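Local structure of mevalonate kinase, putative (Leishmania major, 2HFS) at residues 25-37 against 223-237. The protein probably phosphorylates (R)-mevalonate with ATP to give (R)-5-phosphomevalonate, an early step of isoprenoid biosynthesis, as a GHMP-family kinase. Numbering follows the deposited sequence.
Sequences FGEHFVVHGAEAI and YDNYTHIVSQAREAL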
loop_
_atom_site.group_PDB
_atom_site.type_symbol
_atom_site.label_atom_id
_atom_site.label_comp_id
_atom_site.label_asym_id
_atom_site.label_seq_id
_atom_site.Cartn_x
_atom_site.Cartn_y
_atom_site.Cartn_z
ATOM N N PHE A 25 -0.406 -10.583 -4.206
ATOM C CA PHE A 25 -1.149 -11.270 -5.269
ATOM C C PHE A 25 -2.429 -10.573 -5.656
ATOM O O PHE A 25 -3.156 -10.087 -4.803
ATOM C CB PHE A 25 -1.527 -12.690 -4.840
ATOM C CG PHE A 25 -0.343 -13.616 -4.694
ATOM C CD1 PHE A 25 0.056 -14.423 -5.763
ATOM C CD2 PHE A 25 0.364 -13.679 -3.504
ATOM C CE1 PHE A 25 1.132 -15.263 -5.651
ATOM C CE2 PHE A 25 1.461 -14.542 -3.381
ATOM C CZ PHE A 25 1.849 -15.330 -4.461
ATOM N N GLY A 26 -2.686 -10.506 -6.959
ATOM C CA GLY A 26 -4.038 -10.350 -7.460
ATOM C C GLY A 26 -4.514 -8.956 -7.835
ATOM O O GLY A 26 -5.697 -8.741 -7.992
ATOM N N GLU A 27 -3.589 -8.014 -7.990
ATOM C CA GLU A 27 -3.911 -6.746 -8.646
ATOM C C GLU A 27 -4.598 -7.004 -9.993
ATOM O O GLU A 27 -4.231 -7.934 -10.736
ATOM C CB GLU A 27 -2.672 -5.896 -8.891
ATOM C CG GLU A 27 -1.535 -6.620 -9.584
ATOM C CD GLU A 27 -0.632 -7.319 -8.576
ATOM O OE1 GLU A 27 0.116 -6.607 -7.856
ATOM O OE2 GLU A 27 -0.696 -8.567 -8.466
ATOM N N HIS A 28 -5.575 -6.164 -10.310
ATOM C CA HIS A 28 -6.359 -6.290 -11.553
ATOM C C HIS A 28 -7.384 -7.420 -11.596
ATOM O O HIS A 28 -8.550 -7.191 -11.943
ATOM C CB HIS A 28 -5.441 -6.287 -12.788
ATOM C CG HIS A 28 -4.774 -4.971 -13.004
ATOM N ND1 HIS A 28 -5.451 -3.873 -13.489
ATOM C CD2 HIS A 28 -3.511 -4.556 -12.749
ATOM C CE1 HIS A 28 -4.631 -2.840 -13.538
ATOM N NE2 HIS A 28 -3.451 -3.222 -13.077
ATOM N N PHE A 29 -6.977 -8.633 -11.232
ATOM C CA PHE A 29 -7.908 -9.772 -11.241
ATOM C C PHE A 29 -8.970 -9.671 -10.146
ATOM O O PHE A 29 -10.106 -10.167 -10.297
ATOM C CB PHE A 29 -7.134 -11.082 -11.133
ATOM C CG PHE A 29 -6.262 -11.357 -12.331
ATOM C CD1 PHE A 29 -4.879 -11.241 -12.247
ATOM C CD2 PHE A 29 -6.832 -11.701 -13.559
ATOM C CE1 PHE A 29 -4.071 -11.482 -13.366
ATOM C CE2 PHE A 29 -6.026 -11.966 -14.681
ATOM C CZ PHE A 29 -4.640 -11.842 -14.579
ATOM N N VAL A 30 -8.597 -9.007 -9.058
ATOM C CA VAL A 30 -9.507 -8.709 -7.958
ATOM C C VAL A 30 -10.738 -7.888 -8.397
ATOM O O VAL A 30 -11.843 -8.070 -7.865
ATOM C CB VAL A 30 -8.744 -7.992 -6.812
ATOM C CG1 VAL A 30 -8.231 -6.603 -7.270
ATOM C CG2 VAL A 30 -9.597 -7.885 -5.566
ATOM N N VAL A 31 -10.534 -6.985 -9.354
ATOM C CA VAL A 31 -11.607 -6.198 -9.958
ATOM C C VAL A 31 -12.703 -7.113 -10.530
ATOM O O VAL A 31 -13.873 -6.732 -10.575
ATOM C CB VAL A 31 -11.035 -5.245 -11.035
ATOM C CG1 VAL A 31 -12.129 -4.537 -11.845
ATOM C CG2 VAL A 31 -10.106 -4.230 -10.379
ATOM N N HIS A 32 -12.308 -8.327 -10.923
ATOM C CA HIS A 32 -13.206 -9.272 -11.583
ATOM C C HIS A 32 -13.620 -10.431 -10.685
ATOM O O HIS A 32 -14.165 -11.443 -11.158
ATOM C CB HIS A 32 -12.577 -9.735 -12.903
ATOM C CG HIS A 32 -12.320 -8.603 -13.842
ATOM N ND1 HIS A 32 -13.176 -8.287 -14.873
ATOM C CD2 HIS A 32 -11.350 -7.657 -13.850
ATOM C CE1 HIS A 32 -12.718 -7.222 -15.511
ATOM N NE2 HIS A 32 -11.626 -6.808 -14.896
ATOM N N GLY A 33 -13.351 -10.275 -9.389
ATOM C CA GLY A 33 -13.910 -11.154 -8.371
ATOM C C GLY A 33 -12.932 -12.126 -7.761
ATOM O O GLY A 33 -13.321 -12.961 -6.953
ATOM N N ALA A 34 -11.662 -12.019 -8.146
ATOM C CA ALA A 34 -10.634 -12.938 -7.655
ATOM C C ALA A 34 -10.187 -12.496 -6.272
ATOM O O ALA A 34 -10.333 -11.335 -5.913
ATOM C CB ALA A 34 -9.453 -12.977 -8.627
ATOM N N GLU A 35 -9.664 -13.421 -5.483
ATOM C CA GLU A 35 -9.122 -13.065 -4.170
ATOM C C GLU A 35 -7.746 -12.423 -4.367
ATOM O O GLU A 35 -7.012 -12.795 -5.285
ATOM C CB GLU A 35 -8.990 -14.298 -3.279
ATOM C CG GLU A 35 -10.262 -15.133 -3.103
ATOM C CD GLU A 35 -10.105 -16.243 -2.073
ATOM O OE1 GLU A 35 -8.975 -16.530 -1.623
ATOM O OE2 GLU A 35 -11.125 -16.843 -1.697
ATOM N N ALA A 36 -7.413 -11.456 -3.514
ATOM C CA ALA A 36 -6.109 -10.790 -3.542
ATOM C C ALA A 36 -5.425 -10.879 -2.175
ATOM O O ALA A 36 -6.084 -11.003 -1.146
ATOM C CB ALA A 36 -6.254 -9.325 -3.990
ATOM N N ILE A 37 -4.100 -10.865 -2.171
ATOM C CA ILE A 37 -3.349 -10.859 -0.937
ATOM C C ILE A 37 -2.583 -9.545 -0.906
ATOM O O ILE A 37 -1.756 -9.262 -1.784
ATOM C CB ILE A 37 -2.418 -12.110 -0.800
ATOM C CG1 ILE A 37 -3.227 -13.424 -0.896
ATOM C CG2 ILE A 37 -1.612 -12.048 0.521
ATOM C CD1 ILE A 37 -2.375 -14.748 -0.923
ATOM N N TYR A 223 -7.959 -15.348 -16.016
ATOM C CA TYR A 223 -8.631 -15.194 -14.733
ATOM C C TYR A 223 -8.663 -16.506 -13.939
ATOM O O TYR A 223 -8.404 -16.519 -12.733
ATOM C CB TYR A 223 -10.062 -14.695 -14.956
ATOM C CG TYR A 223 -10.837 -14.570 -13.671
ATOM C CD1 TYR A 223 -11.591 -15.633 -13.182
ATOM C CD2 TYR A 223 -10.787 -13.395 -12.923
ATOM C CE1 TYR A 223 -12.293 -15.524 -11.980
ATOM C CE2 TYR A 223 -11.490 -13.274 -11.729
ATOM C CZ TYR A 223 -12.237 -14.338 -11.264
ATOM O OH TYR A 223 -12.924 -14.208 -10.082
ATOM N N ASP A 224 -8.993 -17.618 -14.593
ATOM C CA ASP A 224 -9.072 -18.874 -13.842
ATOM C C ASP A 224 -7.669 -19.322 -13.478
ATOM O O ASP A 224 -7.436 -19.827 -12.383
ATOM C CB ASP A 224 -9.775 -19.971 -14.628
ATOM C CG ASP A 224 -11.251 -19.702 -14.826
ATOM O OD1 ASP A 224 -11.872 -18.998 -13.995
ATOM O OD2 ASP A 224 -11.861 -20.175 -15.805
ATOM N N ASN A 225 -6.746 -19.109 -14.411
ATOM C CA ASN A 225 -5.326 -19.336 -14.185
ATOM C C ASN A 225 -4.897 -18.603 -12.927
ATOM O O ASN A 225 -4.144 -19.144 -12.117
ATOM C CB ASN A 225 -4.501 -18.868 -15.398
ATOM C CG ASN A 225 -4.606 -19.835 -16.597
ATOM O OD1 ASN A 225 -5.218 -20.904 -16.500
ATOM N ND2 ASN A 225 -4.005 -19.458 -17.725
ATOM N N TYR A 226 -5.402 -17.381 -12.764
ATOM C CA TYR A 226 -5.141 -16.621 -11.537
ATOM C C TYR A 226 -5.687 -17.258 -10.257
ATOM O O TYR A 226 -4.971 -17.362 -9.249
ATOM C CB TYR A 226 -5.558 -15.143 -11.620
ATOM C CG TYR A 226 -5.285 -14.509 -10.279
ATOM C CD1 TYR A 226 -6.332 -14.264 -9.368
ATOM C CD2 TYR A 226 -3.961 -14.278 -9.856
ATOM C CE1 TYR A 226 -6.073 -13.737 -8.096
ATOM C CE2 TYR A 226 -3.689 -13.762 -8.581
ATOM C CZ TYR A 226 -4.746 -13.502 -7.707
ATOM O OH TYR A 226 -4.465 -13.001 -6.460
ATOM N N THR A 227 -6.955 -17.663 -10.286
ATOM C CA THR A 227 -7.616 -18.236 -9.109
ATOM C C THR A 227 -6.875 -19.466 -8.579
ATOM O O THR A 227 -6.773 -19.643 -7.374
ATOM C CB THR A 227 -9.109 -18.543 -9.363
ATOM O OG1 THR A 227 -9.241 -19.456 -10.465
ATOM C CG2 THR A 227 -9.849 -17.281 -9.795
ATOM N N HIS A 228 -6.329 -20.292 -9.479
ATOM C CA HIS A 228 -5.482 -21.407 -9.056
ATOM C C HIS A 228 -4.216 -20.942 -8.316
ATOM O O HIS A 228 -3.863 -21.514 -7.275
ATOM C CB HIS A 228 -5.138 -22.347 -10.226
ATOM C CG HIS A 228 -4.394 -23.580 -9.803
ATOM N ND1 HIS A 228 -4.777 -24.348 -8.720
ATOM C CD2 HIS A 228 -3.295 -24.182 -10.319
ATOM C CE1 HIS A 228 -3.942 -25.364 -8.584
ATOM N NE2 HIS A 228 -3.032 -25.284 -9.537
ATOM N N ILE A 229 -3.558 -19.900 -8.820
ATOM C CA ILE A 229 -2.342 -19.390 -8.172
ATOM C C ILE A 229 -2.620 -18.867 -6.760
ATOM O O ILE A 229 -1.884 -19.197 -5.829
ATOM C CB ILE A 229 -1.631 -18.317 -9.048
ATOM C CG1 ILE A 229 -1.047 -18.961 -10.313
ATOM C CG2 ILE A 229 -0.501 -17.623 -8.270
ATOM C CD1 ILE A 229 -0.670 -17.973 -11.368
ATOM N N VAL A 230 -3.682 -18.077 -6.596
ATOM C CA VAL A 230 -3.978 -17.487 -5.289
ATOM C C VAL A 230 -4.380 -18.562 -4.269
ATOM O O VAL A 230 -3.980 -18.504 -3.116
ATOM C CB VAL A 230 -4.979 -16.290 -5.375
ATOM C CG1 VAL A 230 -6.371 -16.742 -5.834
ATOM C CG2 VAL A 230 -5.028 -15.548 -4.069
ATOM N N SER A 231 -5.141 -19.561 -4.723
ATOM C CA SER A 231 -5.509 -20.718 -3.901
ATOM C C SER A 231 -4.254 -21.361 -3.340
ATOM O O SER A 231 -4.139 -21.660 -2.134
ATOM C CB SER A 231 -6.266 -21.724 -4.772
ATOM O OG SER A 231 -6.681 -22.860 -4.032
ATOM N N GLN A 232 -3.298 -21.568 -4.231
ATOM C CA GLN A 232 -2.060 -22.197 -3.859
ATOM C C GLN A 232 -1.238 -21.272 -2.970
ATOM O O GLN A 232 -0.616 -21.734 -2.020
ATOM C CB GLN A 232 -1.304 -22.640 -5.105
ATOM C CG GLN A 232 -2.001 -23.792 -5.839
ATOM C CD GLN A 232 -1.189 -24.316 -7.006
ATOM O OE1 GLN A 232 -1.218 -23.746 -8.096
ATOM N NE2 GLN A 232 -0.465 -25.411 -6.785
ATOM N N ALA A 233 -1.268 -19.970 -3.252
ATOM C CA ALA A 233 -0.553 -18.987 -2.425
ATOM C C ALA A 233 -1.023 -19.003 -0.970
ATOM O O ALA A 233 -0.215 -18.971 -0.033
ATOM C CB ALA A 233 -0.683 -17.597 -3.019
ATOM N N ARG A 234 -2.336 -19.082 -0.786
ATOM C CA ARG A 234 -2.918 -19.224 0.542
ATOM C C ARG A 234 -2.365 -20.478 1.247
ATOM O O ARG A 234 -1.979 -20.433 2.424
ATOM C CB ARG A 234 -4.441 -19.252 0.445
ATOM C CG ARG A 234 -5.030 -17.931 -0.051
ATOM C CD ARG A 234 -6.559 -17.824 0.052
ATOM N NE ARG A 234 -7.046 -18.057 1.413
ATOM C CZ ARG A 234 -8.331 -18.200 1.741
ATOM N NH1 ARG A 234 -9.278 -18.129 0.810
ATOM N NH2 ARG A 234 -8.675 -18.409 3.010
ATOM N N GLU A 235 -2.298 -21.579 0.502
ATOM C CA GLU A 235 -1.724 -22.815 1.008
ATOM C C GLU A 235 -0.307 -22.569 1.486
ATOM O O GLU A 235 -0.016 -22.720 2.676
ATOM C CB GLU A 235 -1.704 -23.883 -0.080
ATOM C CG GLU A 235 -2.976 -24.673 -0.230
ATOM C CD GLU A 235 -2.714 -26.053 -0.787
ATOM O OE1 GLU A 235 -3.052 -27.027 -0.094
ATOM O OE2 GLU A 235 -2.165 -26.163 -1.910
ATOM N N ALA A 236 0.561 -22.172 0.553
ATOM C CA ALA A 236 1.962 -21.880 0.845
ATOM C C ALA A 236 2.159 -21.074 2.135
ATOM O O ALA A 236 3.083 -21.359 2.906
ATOM C CB ALA A 236 2.618 -21.178 -0.341
ATOM N N LEU A 237 1.294 -20.083 2.360
ATOM C CA LEU A 237 1.364 -19.214 3.551
ATOM C C LEU A 237 1.028 -19.955 4.850
ATOM O O LEU A 237 1.738 -19.821 5.852
ATOM C CB LEU A 237 0.455 -17.990 3.397
ATOM C CG LEU A 237 0.836 -16.845 2.455
ATOM C CD1 LEU A 237 -0.323 -15.860 2.342
ATOM C CD2 LEU A 237 2.097 -16.126 2.933
#
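Tyr226 of helix 216-239 has CG anti to the backbone N (chi1 178°), a torsion that carries its ring off the helix to lie between Phe29, Ala34 and Gly26. The ring is nearly parallel to that of Phe29, planes 6° apart. The centroids are nevertheless 5.1 Å apart, and overlap is slight. What sits over the Phe29 face is Tyr226 CB, 4.0 Å from the ring centroid, a CH-pi contact. At the edge of the Tyr226 ring, Ala34 CB approaches CD1 to 3.5 Å. Tyr226 OH, 2.8 Å from Glu35 O in the ring plane, is modelled as a donor to it, but the hydroxyl sits too close to Gly26, so the detail of this bond is less sure.

One turn earlier, Tyr223 stands beside the far turn, Phe29 to Ala34: its CE2 is 3.7 Å from Ala34 CB, and the backbone of Gly33 meets the ring edge. Toward the other end, Ala233 CB sits over a face of the Phe25 ring, 3.8 Å from its centroid. Ile37 and Leu237 meet tip to tip, CD1 to CD1 at 4.0 Å. Glu35, extended beyond CG, forms a salt bridge from OE1, through its syn lone pair, to Arg234 NH1 (2.9 Å); the bond is bent (N-H...O 143°).

The contact thus runs helix 216-239 along the side of the connection between neighbouring antiparallel strands 17-25 and 36-52 of this GHMP-family kinase. Helix 242-258 also packs against Phe25, Tyr226 and Ile229, while strand 166-172 borders Glu35 and Arg234 through Leu169.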